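Local coordinates for protein transaminase (PDB 5G2P) that probably transfers amino groups between amines and keto compounds, using pyridoxal-5'-phosphate as cofactor, as an S-selective omega-transaminase, at residues Ser268-Thr273 with Asp292-Gly297. Sequence-based numbering, arbitrary orientation.
Sequences SDEVLT and DIITMG. With PLP (pyridoxal-5'-phosphate), chain H.
T295 OG1 donates a hydrogen bond to D269 OD1 over 2.8 Å. The hydroxyl comes from above the carboxylate plane, 60° out of it. V271 N reaches D269 OD1 from the opposite face of that plane, at 3.1 Å, and closes an Asx turn. Two donors thus grip OD1 and fix the rotation of the carboxylate. CG of D269 lies anti to the backbone N (chi1 178°), which sends D269 OD2 to the cofactor, 2.8 Å from PLP N1. H149 ND1 is hydrogen-bonded to the same OD2. With an alanine here, PLP N1 would probably lose its acidic partner, and the T295 hydroxyl and V271 N their shared acceptor. V271 packs against the pyridine ring: its CG1 lies 3.6 Å from PLP C4. Its other methyl, CG2, rests on the backbone of M296 and G297. The two strands run in parallel, S268 beside I294 and D269 beside T295. S268 N donates to I293 O, and T295 N donates to S268 O. E270 N adds a weak bond to T295 O. On the sheet face of S268 and I294, E270 CG touches I294 CG2 at 3.6 Å. The E270 carboxylate accepts from S268 OG, T273 OG1 and the backbone N of G283 and Y284. V125 of helix 121-136 covers D269 and T295. The aspartate at a strand end facing the pyridine nitrogen is the hallmark of the PLP site in fold type I aminotransferases.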
# COMPACT_ATOMS: atom_id res chain seq x y z
N SER B 268 12.17 17.81 12.69
CA SER B 268 13.30 18.40 11.99
C SER B 268 14.32 17.29 11.83
O SER B 268 14.87 16.82 12.81
CB SER B 268 13.95 19.54 12.79
OG SER B 268 14.92 20.20 11.98
N ASP B 269 14.59 16.89 10.60
CA ASP B 269 15.60 15.86 10.37
C ASP B 269 16.93 16.59 10.36
O ASP B 269 17.32 17.18 9.35
CB ASP B 269 15.33 15.12 9.05
CG ASP B 269 16.40 14.08 8.74
OD1 ASP B 269 17.37 13.94 9.52
OD2 ASP B 269 16.27 13.39 7.73
N GLU B 270 17.60 16.55 11.51
CA GLU B 270 18.90 17.19 11.73
C GLU B 270 20.10 16.24 11.58
O GLU B 270 21.19 16.55 12.04
CB GLU B 270 18.97 17.83 13.14
CG GLU B 270 17.89 18.92 13.36
CD GLU B 270 18.33 20.30 12.87
OE1 GLU B 270 19.55 20.47 12.57
OE2 GLU B 270 17.48 21.24 12.81
N VAL B 271 19.91 15.12 10.91
CA VAL B 271 21.03 14.18 10.70
C VAL B 271 22.26 14.88 10.12
O VAL B 271 23.37 14.70 10.62
CB VAL B 271 20.59 12.93 9.87
CG1 VAL B 271 21.81 12.11 9.41
CG2 VAL B 271 19.69 12.03 10.73
N LEU B 272 22.06 15.71 9.09
CA LEU B 272 23.17 16.45 8.49
C LEU B 272 23.38 17.84 9.12
O LEU B 272 24.53 18.23 9.43
CB LEU B 272 23.00 16.54 6.99
CG LEU B 272 24.18 17.12 6.17
CD1 LEU B 272 24.48 16.24 4.96
CD2 LEU B 272 23.79 18.50 5.70
N THR B 273 22.30 18.61 9.29
CA THR B 273 22.45 19.98 9.79
C THR B 273 22.76 20.06 11.28
O THR B 273 23.10 21.12 11.78
CB THR B 273 21.20 20.84 9.48
OG1 THR B 273 20.03 20.17 9.98
CG2 THR B 273 21.04 21.07 7.97
N ASP B 292 8.99 19.28 17.31
CA ASP B 292 8.47 18.26 18.22
C ASP B 292 9.44 17.10 18.39
O ASP B 292 9.51 16.48 19.45
CB ASP B 292 7.14 17.76 17.68
CG ASP B 292 6.13 18.90 17.59
OD1 ASP B 292 5.70 19.38 18.66
OD2 ASP B 292 5.83 19.35 16.48
N ILE B 293 10.19 16.83 17.33
CA ILE B 293 11.09 15.67 17.26
C ILE B 293 12.29 16.08 16.39
O ILE B 293 12.11 16.77 15.39
CB ILE B 293 10.41 14.43 16.61
CG1 ILE B 293 9.18 13.97 17.40
CG2 ILE B 293 11.39 13.25 16.52
CD1 ILE B 293 8.33 12.92 16.68
N ILE B 294 13.49 15.64 16.79
CA ILE B 294 14.69 15.81 15.98
C ILE B 294 15.28 14.43 15.69
O ILE B 294 15.33 13.61 16.59
CB ILE B 294 15.78 16.58 16.79
CG1 ILE B 294 15.29 17.97 17.21
CG2 ILE B 294 17.09 16.68 16.01
CD1 ILE B 294 16.25 18.64 18.21
N THR B 295 15.73 14.18 14.46
CA THR B 295 16.51 12.99 14.16
C THR B 295 17.97 13.36 14.01
O THR B 295 18.30 14.42 13.44
CB THR B 295 16.00 12.29 12.89
OG1 THR B 295 15.99 13.23 11.80
CG2 THR B 295 14.59 11.74 13.13
N MET B 296 18.86 12.50 14.50
CA MET B 296 20.29 12.78 14.56
C MET B 296 21.14 11.61 13.99
O MET B 296 20.75 10.42 14.07
CB MET B 296 20.72 13.06 16.01
CG MET B 296 20.04 14.27 16.67
SD MET B 296 20.30 14.24 18.45
CE MET B 296 19.49 15.74 19.00
N GLY B 297 22.28 11.97 13.41
CA GLY B 297 23.33 11.03 12.99
C GLY B 297 24.56 11.88 12.72
O GLY B 297 24.67 12.98 13.27
N1 PLP H . 18.67 12.25 6.93
C2 PLP H . 19.49 13.21 6.41
C2A PLP H . 19.06 14.66 6.34
C3 PLP H . 20.80 12.82 5.86
O3 PLP H . 21.69 13.72 5.34
C4 PLP H . 21.21 11.41 5.95
C4A PLP H . 22.63 11.15 5.46
C5 PLP H . 20.21 10.44 6.53
C6 PLP H . 18.98 10.93 6.98
C5A PLP H . 20.46 8.97 6.65
O4P PLP H . 21.48 8.69 7.60
P PLP H . 22.37 7.36 7.39
O1P PLP H . 23.31 7.41 8.55
O2P PLP H . 21.47 6.15 7.42
O3P PLP H . 23.11 7.48 6.05
O HOH W 1 22.69 14.93 13.91